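Local coordinates for protein putative kinase (Chloroflexus aurantiacus, PDB 2RHM) that is of unknown function but, as a putative kinase with the P-loop nucleoside triphosphate hydrolase fold, probably binds a nucleotide and transfers its phosphate, at residues 110-115 and 164-169; 9-14 and 151-156; 32-37 and 68-73; 2-7 and 103-108; 38-43 and 60-65. All blocks are in the same frame, centred on the assembly; numbering follows the deposited sequence.

Contacts 1 and 4 pair strand 105-112 with its two neighbours in the parallel sheet, near opposite ends of that strand; each mixes backbone hydrogen bonds with side-chain packing, and each is partly exposed. Contact 2 shares strand 6-12 with contact 4 but is more buried, bridged by waters and set at the putative P-loop; it touches contact 1 through R110 and I153. Contacts 3 and 5 both use helices 36-47 and 52-75, lie on the other side of the chain's centre from contact 1, have no hydrogen bond across their segments and rest on mainly apolar packing; F39 packs on L34 between them, and both face the second subunit.

Contact 1: 110-115 and 164-169; sequences RCVASG and TVDTTF
The side chain of R110 runs alongside that of T164, and the edge of its guanidinium group closes on the threonine hydroxyl. NE and NH2 both donate to T164 OG1, each at 3.1 Å, with the oxygen only 5° out of the guanidinium plane, a side-on grip that leaves NH1 to bond I153 O. A bend about the CG–CD bond (chi3 61°) turns the otherwise extended arginine back to its neighbour. Next along this face, V112 crosses T164 at about a right angle, its CG2 3.7 Å from T164 CG2, and the same methyl lies beside D166 CB. The two strands are neighbours in the parallel sheet of a P-loop NTPase fold, 105-112 lying between strand 6-12 and the outermost strand 162-166. V165 N donates to R110 O at 2.8 Å, and V165 O receives V112 N at 2.9 Å. C111 and V165 point to the opposite face, where both meet L21 of helix 18-29. Past the last paired residues the chains stay joined: T167 N reaches V112 O at 2.9 Å, while T167 OG1 bonds T16 O. D166 OD1 accepts T168 N at 3.0 Å, forming an Asx turn, and takes the T168 hydroxyl on its syn lone pair. That hydroxyl oxygen in turn accepts S114 N, 3.0 Å from T168 OG1, through a rather bent bond (141° at the hydrogen). S114 is the N-cap of helix 115-127, and its OG bonds V117 N.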
# COMPACT_ATOMS: atom_id res chain seq x y z
N ARG B 110 11.51 10.93 -15.32
CA ARG B 110 10.56 11.99 -15.54
C ARG B 110 10.00 11.85 -16.95
O ARG B 110 10.75 11.79 -17.92
CB ARG B 110 11.17 13.37 -15.37
CG ARG B 110 10.20 14.45 -15.81
CD ARG B 110 10.75 15.82 -15.73
NE ARG B 110 11.91 16.01 -16.59
CZ ARG B 110 12.41 17.21 -16.89
NH1 ARG B 110 11.84 18.30 -16.42
NH2 ARG B 110 13.47 17.32 -17.68
N CYS B 111 8.68 11.77 -17.06
CA CYS B 111 8.04 11.69 -18.36
C CYS B 111 7.57 13.06 -18.77
O CYS B 111 7.11 13.82 -17.94
CB CYS B 111 6.84 10.76 -18.29
SG CYS B 111 7.30 9.09 -17.84
N VAL B 112 7.68 13.36 -20.06
CA VAL B 112 7.27 14.64 -20.60
C VAL B 112 6.63 14.40 -21.98
O VAL B 112 6.81 13.34 -22.57
CB VAL B 112 8.48 15.62 -20.74
CG1 VAL B 112 9.14 15.91 -19.38
CG2 VAL B 112 9.51 15.09 -21.73
N ALA B 113 5.83 15.34 -22.45
CA ALA B 113 5.29 15.29 -23.81
C ALA B 113 4.77 16.65 -24.20
O ALA B 113 4.54 17.51 -23.36
CB ALA B 113 4.20 14.27 -23.93
N SER B 114 4.54 16.82 -25.50
CA SER B 114 4.09 18.10 -26.03
C SER B 114 2.69 18.40 -25.55
O SER B 114 1.90 17.49 -25.29
CB SER B 114 4.17 18.13 -27.57
OG SER B 114 3.16 17.33 -28.17
N GLY B 115 2.41 19.69 -25.38
CA GLY B 115 1.08 20.14 -24.96
C GLY B 115 -0.03 19.61 -25.85
O GLY B 115 -1.04 19.13 -25.36
N THR B 164 14.97 11.53 -18.40
CA THR B 164 13.75 12.13 -18.94
C THR B 164 13.35 11.43 -20.21
O THR B 164 14.17 11.25 -21.13
CB THR B 164 13.88 13.62 -19.19
OG1 THR B 164 14.04 14.28 -17.93
CG2 THR B 164 12.63 14.17 -19.88
N VAL B 165 12.09 11.01 -20.24
CA VAL B 165 11.52 10.27 -21.35
C VAL B 165 10.40 11.09 -22.01
O VAL B 165 9.34 11.36 -21.42
CB VAL B 165 11.03 8.89 -20.88
CG1 VAL B 165 10.36 8.14 -22.03
CG2 VAL B 165 12.21 8.09 -20.30
N ASP B 166 10.64 11.51 -23.25
CA ASP B 166 9.66 12.25 -24.03
C ASP B 166 8.80 11.25 -24.81
O ASP B 166 9.30 10.53 -25.69
CB ASP B 166 10.36 13.26 -24.95
CG ASP B 166 9.40 14.28 -25.57
OD1 ASP B 166 8.21 13.96 -25.82
OD2 ASP B 166 9.86 15.42 -25.82
N THR B 167 7.52 11.20 -24.46
CA THR B 167 6.59 10.27 -25.08
C THR B 167 5.70 10.91 -26.15
O THR B 167 4.68 10.33 -26.53
CB THR B 167 5.66 9.63 -24.04
OG1 THR B 167 4.83 10.65 -23.48
CG2 THR B 167 6.47 8.94 -22.95
N THR B 168 6.08 12.08 -26.64
CA THR B 168 5.32 12.77 -27.68
C THR B 168 5.08 11.84 -28.87
O THR B 168 3.96 11.79 -29.42
CB THR B 168 6.08 14.00 -28.18
OG1 THR B 168 6.25 14.92 -27.09
CG2 THR B 168 5.32 14.69 -29.30
N PHE B 169 6.12 11.12 -29.28
CA PHE B 169 6.04 10.13 -30.36
C PHE B 169 6.34 8.75 -29.80
O PHE B 169 7.50 8.34 -29.74
CB PHE B 169 7.01 10.52 -31.47
CG PHE B 169 6.79 11.91 -31.98
CD1 PHE B 169 5.69 12.20 -32.78
CD2 PHE B 169 7.65 12.93 -31.64
CE1 PHE B 169 5.47 13.49 -33.23
CE2 PHE B 169 7.44 14.22 -32.09
CZ PHE B 169 6.34 14.50 -32.89

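Contact 2: 9-14 and 151-156; sequences IVTGHP and GDIPPL
I153 lies over one face of the H13 imidazole, its CB 3.7 Å from the ring centroid and 9° off the normal, in a CH-pi contact. From the same isoleucine CG2 reaches G12 CA at 3.6 Å, while CD1, at the end of a chain extended from the backbone (chi1 -160°), comes to 3.8 Å from T11 OG1. G12 has backbone angles at which a side chain would run into the T11 carbonyl. At the ring edge, H13 NE2 hydrogen-bonds a water at 2.9 Å that also donates to D152 O. A second water accepts from both H13 N and I153 N, and a third takes the T11 hydroxyl proton, 2.7 Å from OG1, and donates to P154 O. With an alanine at H13, I153 CB would probably lose the ring it lies over, and the edge water its imidazole partner. Further out, H13 O receives the T16 hydroxyl, and L156 N is held by Q108 OE1. Strand 6-12 leads through a loop into helix 18-29, with P14 lining the benzoic acid pocket; together with G17, K18 and T19 this is consistent with a Walker A P-loop.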
# COMPACT_ATOMS: atom_id res chain seq x y z
N ILE B 9 11.46 6.49 -8.61
CA ILE B 9 10.44 7.50 -8.67
C ILE B 9 10.12 7.79 -10.13
O ILE B 9 11.00 8.20 -10.89
CB ILE B 9 10.88 8.80 -7.96
CG1 ILE B 9 11.14 8.54 -6.47
CG2 ILE B 9 9.86 9.93 -8.16
CD1 ILE B 9 12.61 8.29 -6.16
N VAL B 10 8.88 7.55 -10.51
CA VAL B 10 8.41 7.90 -11.84
C VAL B 10 7.45 9.06 -11.74
O VAL B 10 6.39 8.96 -11.12
CB VAL B 10 7.73 6.72 -12.56
CG1 VAL B 10 7.39 7.11 -13.98
CG2 VAL B 10 8.63 5.50 -12.55
N THR B 11 7.86 10.18 -12.35
CA THR B 11 7.09 11.41 -12.27
C THR B 11 6.76 11.94 -13.66
O THR B 11 7.22 11.43 -14.65
CB THR B 11 7.83 12.46 -11.43
OG1 THR B 11 6.92 13.53 -11.10
CG2 THR B 11 9.04 12.97 -12.16
N GLY B 12 5.90 12.95 -13.70
CA GLY B 12 5.46 13.54 -14.95
C GLY B 12 4.14 14.19 -14.73
O GLY B 12 3.40 13.82 -13.81
N HIS B 13 3.81 15.14 -15.59
CA HIS B 13 2.46 15.67 -15.58
C HIS B 13 1.44 14.59 -16.01
O HIS B 13 1.80 13.58 -16.60
CB HIS B 13 2.35 16.89 -16.48
CG HIS B 13 2.97 18.12 -15.90
ND1 HIS B 13 2.68 18.56 -14.63
CD2 HIS B 13 3.83 19.02 -16.43
CE1 HIS B 13 3.33 19.69 -14.40
NE2 HIS B 13 4.03 19.99 -15.48
N PRO B 14 0.15 14.77 -15.67
CA PRO B 14 -0.85 13.82 -16.14
C PRO B 14 -0.82 13.60 -17.66
O PRO B 14 -0.62 14.54 -18.45
CB PRO B 14 -2.16 14.49 -15.70
CG PRO B 14 -1.76 15.22 -14.42
CD PRO B 14 -0.43 15.80 -14.79
N GLY B 151 4.57 23.18 -20.00
CA GLY B 151 5.98 22.78 -19.96
C GLY B 151 6.17 21.61 -19.01
O GLY B 151 5.23 21.14 -18.35
N ASP B 152 7.42 21.16 -18.91
CA ASP B 152 7.73 19.92 -18.23
C ASP B 152 7.76 19.99 -16.71
O ASP B 152 8.15 20.99 -16.12
CB ASP B 152 9.04 19.39 -18.79
CG ASP B 152 8.98 19.19 -20.29
OD1 ASP B 152 7.84 19.09 -20.83
OD2 ASP B 152 10.05 19.14 -20.92
N ILE B 153 7.31 18.92 -16.06
CA ILE B 153 7.24 18.92 -14.62
C ILE B 153 8.65 19.00 -14.04
O ILE B 153 9.57 18.33 -14.52
CB ILE B 153 6.54 17.65 -14.06
CG1 ILE B 153 6.06 17.87 -12.64
CG2 ILE B 153 7.45 16.45 -14.10
CD1 ILE B 153 5.13 16.77 -12.14
N PRO B 154 8.85 19.85 -13.03
CA PRO B 154 10.16 19.82 -12.39
C PRO B 154 10.40 18.51 -11.63
O PRO B 154 9.52 18.05 -10.90
CB PRO B 154 10.10 21.01 -11.43
CG PRO B 154 9.01 21.89 -11.99
CD PRO B 154 8.00 20.91 -12.46
N PRO B 155 11.59 17.92 -11.76
CA PRO B 155 11.84 16.67 -11.07
C PRO B 155 12.12 16.89 -9.59
O PRO B 155 12.47 18.02 -9.18
CB PRO B 155 13.07 16.11 -11.79
CG PRO B 155 13.78 17.29 -12.30
CD PRO B 155 12.77 18.37 -12.52
N LEU B 156 12.03 15.83 -8.77
CA LEU B 156 12.33 16.02 -7.36
C LEU B 156 13.84 16.10 -7.18
O LEU B 156 14.58 15.33 -7.77
CB LEU B 156 11.75 14.93 -6.48
CG LEU B 156 10.24 14.74 -6.53
CD1 LEU B 156 9.79 13.62 -5.63
CD2 LEU B 156 9.54 16.04 -6.17
O HOH W 1 8.03 15.75 -10.10
O HOH W 2 6.05 16.38 -17.38
O HOH W 3 5.53 22.50 -15.11

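Contact 3: 32-37 and 68-73; sequences PLLSKD and HTAATI
L34 holds CG beside its own backbone N (chi1 -48°) and then runs on extended through chi2 of 175°, which sends CD1 out to the helix formed by residues 68-73. T69 meets it with CG2, the branch turned anti to the backbone N; its hydroxyl points elsewhere and bonds M65 O one turn back. The pairing belongs to a beta-alpha-beta crossover of the P-loop NTPase fold: strand 33-35 leads through helices 36-47 and 52-75 into strand 80-83, its parallel neighbour. Helix segment 68-73 runs back along the strand, nearly antiparallel (165°), with the axes 9.9 Å apart. No hydrogen bond joins the two segments, and every residue that touches is buried. Both methyls of L34 meet T69 CG2 from one side, CD2 at 3.8 Å and CD1 at 3.9 Å from it, and CD1 also sits against A70 N at 3.7 Å. The helix also faces the second subunit, where T69 and I73 pack on the same residues of the neighbouring copy, and T72 OG1 bonds L33 N of that copy. I73 closes the apolar patch chiefly with CD1, which lies 4.3 Å from L34 CD1 and 4.5 Å from P32 CB.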
# COMPACT_ATOMS: atom_id res chain seq x y z
N PRO B 32 7.43 -4.10 -6.75
CA PRO B 32 6.13 -3.57 -6.38
C PRO B 32 5.97 -2.16 -6.92
O PRO B 32 6.95 -1.40 -7.05
CB PRO B 32 6.16 -3.54 -4.84
CG PRO B 32 7.36 -4.31 -4.45
CD PRO B 32 8.31 -4.28 -5.58
N LEU B 33 4.73 -1.84 -7.28
CA LEU B 33 4.38 -0.53 -7.83
C LEU B 33 3.28 0.12 -7.01
O LEU B 33 2.19 -0.42 -6.87
CB LEU B 33 3.89 -0.70 -9.26
CG LEU B 33 3.36 0.54 -9.99
CD1 LEU B 33 4.49 1.59 -10.08
CD2 LEU B 33 2.86 0.13 -11.37
N LEU B 34 3.58 1.31 -6.49
CA LEU B 34 2.60 2.12 -5.78
C LEU B 34 2.30 3.36 -6.60
O LEU B 34 3.19 4.15 -6.87
CB LEU B 34 3.14 2.50 -4.41
CG LEU B 34 3.75 1.37 -3.58
CD1 LEU B 34 4.34 1.98 -2.33
CD2 LEU B 34 2.73 0.31 -3.22
N SER B 35 1.05 3.52 -7.03
CA SER B 35 0.64 4.60 -7.91
C SER B 35 -0.41 5.47 -7.23
O SER B 35 -1.39 4.94 -6.70
CB SER B 35 0.02 4.00 -9.18
OG SER B 35 -0.84 4.94 -9.86
N LYS B 36 -0.25 6.79 -7.26
CA LYS B 36 -1.21 7.66 -6.58
C LYS B 36 -2.61 7.45 -7.15
O LYS B 36 -3.57 7.27 -6.40
CB LYS B 36 -0.83 9.15 -6.69
CG LYS B 36 -1.84 10.07 -6.01
CD LYS B 36 -1.57 11.56 -6.26
CE LYS B 36 -1.88 11.98 -7.66
NZ LYS B 36 -1.87 13.48 -7.81
N ASP B 37 -2.73 7.46 -8.47
CA ASP B 37 -4.04 7.33 -9.09
C ASP B 37 -4.68 5.97 -8.84
O ASP B 37 -5.91 5.90 -8.63
CB ASP B 37 -3.98 7.68 -10.58
CG ASP B 37 -4.00 9.19 -10.84
OD1 ASP B 37 -4.20 10.01 -9.92
OD2 ASP B 37 -3.85 9.57 -12.02
N HIS B 68 3.22 5.85 3.35
CA HIS B 68 3.04 4.88 4.45
C HIS B 68 3.44 3.47 3.99
O HIS B 68 4.19 2.75 4.65
CB HIS B 68 1.58 4.87 4.93
CG HIS B 68 1.27 3.75 5.88
ND1 HIS B 68 1.61 3.79 7.21
CD2 HIS B 68 0.67 2.55 5.68
CE1 HIS B 68 1.24 2.66 7.79
NE2 HIS B 68 0.64 1.90 6.89
N THR B 69 2.94 3.10 2.82
CA THR B 69 3.17 1.76 2.28
C THR B 69 4.63 1.64 1.84
O THR B 69 5.29 0.60 2.05
CB THR B 69 2.18 1.48 1.14
OG1 THR B 69 0.85 1.50 1.67
CG2 THR B 69 2.43 0.12 0.55
N ALA B 70 5.15 2.69 1.24
CA ALA B 70 6.58 2.69 0.83
C ALA B 70 7.52 2.42 1.98
O ALA B 70 8.54 1.74 1.82
CB ALA B 70 6.95 3.99 0.18
N ALA B 71 7.23 2.99 3.13
CA ALA B 71 8.14 2.88 4.26
C ALA B 71 8.25 1.44 4.71
O ALA B 71 9.34 0.95 5.01
CB ALA B 71 7.65 3.74 5.40
N THR B 72 7.13 0.74 4.79
CA THR B 72 7.21 -0.63 5.28
C THR B 72 7.91 -1.56 4.27
O THR B 72 8.57 -2.51 4.66
CB THR B 72 5.85 -1.19 5.77
OG1 THR B 72 6.07 -2.42 6.48
CG2 THR B 72 4.88 -1.41 4.60
N ILE B 73 7.75 -1.29 2.98
CA ILE B 73 8.43 -2.08 1.94
C ILE B 73 9.93 -1.83 1.97
O ILE B 73 10.74 -2.77 1.96
CB ILE B 73 7.85 -1.76 0.54
CG1 ILE B 73 6.38 -2.18 0.46
CG2 ILE B 73 8.63 -2.45 -0.55
CD1 ILE B 73 5.70 -1.77 -0.77

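Contact 4: 2-7 and 103-108; sequences MQTPAL and PFTPIQ
L7 lays its CD2 methyl over the centre of the F104 ring, 3.6 Å from the centroid and 3° off the normal, a CH-pi contact in which the methyl is about equally far from all six ring carbons. L7 CB adds a second touch at the ring rim, 3.6 Å from F104 CD1. F104 CG stands between its backbone N and carbonyl carbon (chi1 58°), which folds the ring back beneath the leucine. Helix 88-101 completes this buried side: H99 meets the phenylalanine edge-to-face, and L98 touches both F104 and L7. Replacing F104 by an alanine would probably open a gap under the L7 methyl and leave H99 without its aromatic partner.

The other end is looser and more exposed. T4 rests its CG2 methyl on F104 CA, at 3.6 Å, and beside T105 OG1, and a water that donates to T4 O, 2.7 Å away, also hydrogen-bonds T105 OG1. Between these extremes the backbones pair as parallel strands of the central sheet. T105 N donates to P5 O in the carbonyl plane at 2.9 Å; L7 N reaches T105 O at 3.0 Å from above its carbonyl plane, and I107 N bonds L7 O at 3.0 Å. On the far face, A6 and I107 pack on helix 175-187. Bonds to strand 6-12 come from the amides of T105 and I107, which implies that the missing N-H of P106 takes no bond from this pairing.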
# COMPACT_ATOMS: atom_id res chain seq x y z
N MSE B 2 22.19 -6.71 3.50
CA MSE B 2 22.20 -5.42 4.17
C MSE B 2 22.15 -4.24 3.20
O MSE B 2 22.24 -3.10 3.63
CB MSE B 2 23.49 -5.27 4.98
CG MSE B 2 23.60 -6.16 6.20
SE MSE B 2 25.28 -5.83 7.21
CE MSE B 2 25.23 -3.81 7.41
N GLN B 3 22.01 -4.52 1.90
CA GLN B 3 22.04 -3.45 0.89
C GLN B 3 20.90 -2.48 1.14
O GLN B 3 19.80 -2.87 1.51
CB GLN B 3 21.86 -3.94 -0.56
CG GLN B 3 22.18 -5.37 -0.84
CD GLN B 3 21.00 -6.28 -0.59
OE1 GLN B 3 20.90 -6.89 0.46
NE2 GLN B 3 20.09 -6.36 -1.56
N THR B 4 21.16 -1.21 0.87
CA THR B 4 20.11 -0.21 0.86
C THR B 4 19.20 -0.47 -0.35
O THR B 4 19.69 -0.66 -1.46
CB THR B 4 20.71 1.19 0.75
OG1 THR B 4 21.66 1.39 1.81
CG2 THR B 4 19.61 2.27 0.80
N PRO B 5 17.87 -0.51 -0.15
CA PRO B 5 16.98 -0.71 -1.28
C PRO B 5 16.88 0.50 -2.19
O PRO B 5 17.15 1.62 -1.76
CB PRO B 5 15.63 -0.95 -0.61
CG PRO B 5 15.71 -0.23 0.65
CD PRO B 5 17.12 -0.41 1.12
N ALA B 6 16.50 0.27 -3.44
CA ALA B 6 16.30 1.36 -4.38
C ALA B 6 14.87 1.83 -4.33
O ALA B 6 13.94 1.04 -4.13
CB ALA B 6 16.64 0.93 -5.81
N LEU B 7 14.69 3.14 -4.51
CA LEU B 7 13.36 3.72 -4.64
C LEU B 7 13.32 4.37 -6.01
O LEU B 7 14.08 5.31 -6.27
CB LEU B 7 13.09 4.75 -3.54
CG LEU B 7 11.81 5.58 -3.72
CD1 LEU B 7 10.60 4.67 -3.88
CD2 LEU B 7 11.57 6.55 -2.56
N PRO B 103 15.68 4.22 4.76
CA PRO B 103 16.70 4.61 3.79
C PRO B 103 16.59 3.92 2.43
O PRO B 103 16.30 2.74 2.34
CB PRO B 103 18.02 4.26 4.50
CG PRO B 103 17.66 3.47 5.66
CD PRO B 103 16.28 3.82 6.04
N PHE B 104 16.83 4.70 1.39
CA PHE B 104 16.71 4.23 0.02
C PHE B 104 17.71 4.98 -0.81
O PHE B 104 18.20 6.04 -0.42
CB PHE B 104 15.30 4.48 -0.54
CG PHE B 104 14.86 5.94 -0.51
CD1 PHE B 104 15.24 6.81 -1.51
CD2 PHE B 104 14.05 6.42 0.50
CE1 PHE B 104 14.88 8.16 -1.46
CE2 PHE B 104 13.68 7.76 0.55
CZ PHE B 104 14.07 8.62 -0.43
N THR B 105 18.00 4.41 -1.97
CA THR B 105 18.81 5.03 -3.00
C THR B 105 17.88 5.40 -4.14
O THR B 105 17.30 4.51 -4.77
CB THR B 105 19.86 4.03 -3.52
OG1 THR B 105 20.72 3.64 -2.45
CG2 THR B 105 20.69 4.67 -4.59
N PRO B 106 17.73 6.71 -4.44
CA PRO B 106 16.78 7.15 -5.47
C PRO B 106 17.25 7.01 -6.91
O PRO B 106 18.43 7.24 -7.22
CB PRO B 106 16.58 8.62 -5.14
CG PRO B 106 17.91 9.05 -4.63
CD PRO B 106 18.45 7.86 -3.84
N ILE B 107 16.31 6.62 -7.77
CA ILE B 107 16.49 6.59 -9.21
C ILE B 107 15.22 7.25 -9.74
O ILE B 107 14.13 6.86 -9.34
CB ILE B 107 16.59 5.17 -9.75
CG1 ILE B 107 17.81 4.45 -9.14
CG2 ILE B 107 16.71 5.21 -11.30
CD1 ILE B 107 17.86 2.96 -9.48
N GLN B 108 15.35 8.24 -10.61
CA GLN B 108 14.18 9.01 -11.03
C GLN B 108 14.01 9.06 -12.54
O GLN B 108 14.99 9.23 -13.28
CB GLN B 108 14.25 10.45 -10.46
CG GLN B 108 12.96 11.25 -10.66
CD GLN B 108 12.94 12.60 -9.93
OE1 GLN B 108 11.92 13.30 -9.95
NE2 GLN B 108 14.04 12.97 -9.27
O HOH W 4 21.36 0.88 -2.98

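Contact 5: 38-43 and 60-65; sequences AFKEVM and ATAIMM
T61 O accepts M65 N at 2.9 Å, a helical bond within helix 52-75 whose two residues both touch helix 36-47, T61 through M43 and M65 through F39. Nothing polar joins the two segments; the contact is plain helix-helix packing, with axes 8.8 Å apart at their closest and crossing at 117°, of two successive helices between strands 33-35 and 80-83 of this P-loop NTPase fold. The small side chain of A62 lets the backbones draw together: its CB lies 3.6 Å from K40 CG and 3.8 Å from F39 CB. K40 contributes aliphatic chain here, and its bend at chi3 carries NZ off to S55 OG. With chi1 at -82° the F39 ring is carried alongside helix 52-75 and presents its edge, F39 CD2 coming to 3.5 Å from M65 CB. M65 is a selenomethionine modelled in two conformers, so the position of its outer atoms is doubtful. The same ring meets H68 of the second subunit at a steep angle, which ties this helix pair to the dimer interface. M43, also a selenomethionine, makes its sound contact through the selenium, the place of its terminal CE being doubtful. T61 sends its hydroxyl to R57 O and turns its methyl to M43, T61 CG2 resting 3.8 Å from M43 SE.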
# COMPACT_ATOMS: atom_id res chain seq x y z
N ALA B 38 -3.89 4.91 -8.80
CA ALA B 38 -4.44 3.58 -8.47
C ALA B 38 -5.02 3.56 -7.04
O ALA B 38 -6.09 3.02 -6.81
CB ALA B 38 -3.38 2.48 -8.64
N PHE B 39 -4.32 4.19 -6.11
CA PHE B 39 -4.76 4.30 -4.72
C PHE B 39 -6.06 5.14 -4.65
O PHE B 39 -6.99 4.80 -3.91
CB PHE B 39 -3.66 4.94 -3.86
CG PHE B 39 -2.58 3.98 -3.39
CD1 PHE B 39 -2.13 2.93 -4.18
CD2 PHE B 39 -1.96 4.19 -2.18
CE1 PHE B 39 -1.14 2.07 -3.72
CE2 PHE B 39 -0.98 3.34 -1.71
CZ PHE B 39 -0.57 2.29 -2.48
N LYS B 40 -6.12 6.23 -5.42
CA LYS B 40 -7.29 7.08 -5.46
C LYS B 40 -8.49 6.28 -5.92
O LYS B 40 -9.57 6.38 -5.33
CB LYS B 40 -7.10 8.28 -6.37
CG LYS B 40 -6.03 9.28 -5.94
CD LYS B 40 -6.01 10.55 -6.84
CE LYS B 40 -7.35 11.32 -6.82
NZ LYS B 40 -7.27 12.56 -7.68
N GLU B 41 -8.29 5.48 -6.97
CA GLU B 41 -9.38 4.66 -7.51
C GLU B 41 -9.91 3.61 -6.52
O GLU B 41 -11.12 3.40 -6.44
CB GLU B 41 -8.98 4.06 -8.85
CG GLU B 41 -8.82 5.19 -9.87
CD GLU B 41 -8.28 4.76 -11.19
OE1 GLU B 41 -8.48 3.59 -11.58
OE2 GLU B 41 -7.69 5.64 -11.85
N VAL B 42 -9.02 3.00 -5.75
CA VAL B 42 -9.45 2.09 -4.69
C VAL B 42 -10.33 2.88 -3.71
O VAL B 42 -11.39 2.41 -3.30
CB VAL B 42 -8.25 1.45 -3.96
CG1 VAL B 42 -8.72 0.65 -2.78
CG2 VAL B 42 -7.44 0.56 -4.91
N MSE B 43 -9.91 4.09 -3.35
CA MSE B 43 -10.71 4.90 -2.45
C MSE B 43 -12.04 5.35 -3.03
O MSE B 43 -13.03 5.38 -2.31
CB MSE B 43 -9.91 6.08 -1.91
CG MSE B 43 -9.00 5.62 -0.80
SE MSE B 43 -8.05 7.10 0.05
CE MSE B 43 -7.09 7.18 -1.00
N ALA B 60 -4.79 13.77 -1.83
CA ALA B 60 -3.90 14.09 -0.71
C ALA B 60 -3.76 12.88 0.22
O ALA B 60 -2.67 12.57 0.75
CB ALA B 60 -4.46 15.29 0.05
N THR B 61 -4.86 12.16 0.39
CA THR B 61 -4.89 10.98 1.24
C THR B 61 -4.13 9.83 0.58
O THR B 61 -3.35 9.13 1.23
CB THR B 61 -6.33 10.57 1.60
OG1 THR B 61 -7.01 11.67 2.21
CG2 THR B 61 -6.33 9.42 2.58
N ALA B 62 -4.35 9.65 -0.73
CA ALA B 62 -3.64 8.63 -1.50
C ALA B 62 -2.12 8.84 -1.41
O ALA B 62 -1.37 7.89 -1.24
CB ALA B 62 -4.09 8.64 -2.94
N ILE B 63 -1.68 10.09 -1.50
CA ILE B 63 -0.26 10.41 -1.37
C ILE B 63 0.29 9.96 0.00
O ILE B 63 1.34 9.35 0.08
CB ILE B 63 0.02 11.91 -1.62
CG1 ILE B 63 -0.17 12.25 -3.10
CG2 ILE B 63 1.43 12.27 -1.22
CD1 ILE B 63 -0.32 13.73 -3.37
N MSE B 64 -0.48 10.24 1.06
CA MSE B 64 -0.20 9.75 2.42
C MSE B 64 -0.10 8.21 2.46
O MSE B 64 0.79 7.66 3.12
CB MSE B 64 -1.27 10.24 3.42
CG MSE B 64 -1.22 11.74 3.73
SE MSE B 64 -2.82 12.48 4.68
CE MSE B 64 -3.16 11.17 5.91
N MSE B 65 -1.01 7.51 1.78
CA MSE B 65 -0.96 6.04 1.73
C MSE B 65 0.29 5.56 0.99
O MSE B 65 0.88 4.53 1.33
CB MSE B 65 -2.20 5.48 1.03
CG MSE B 65 -3.37 5.22 1.93
SE MSE B 65 -2.92 3.96 3.34
CE MSE B 65 -2.31 2.51 2.36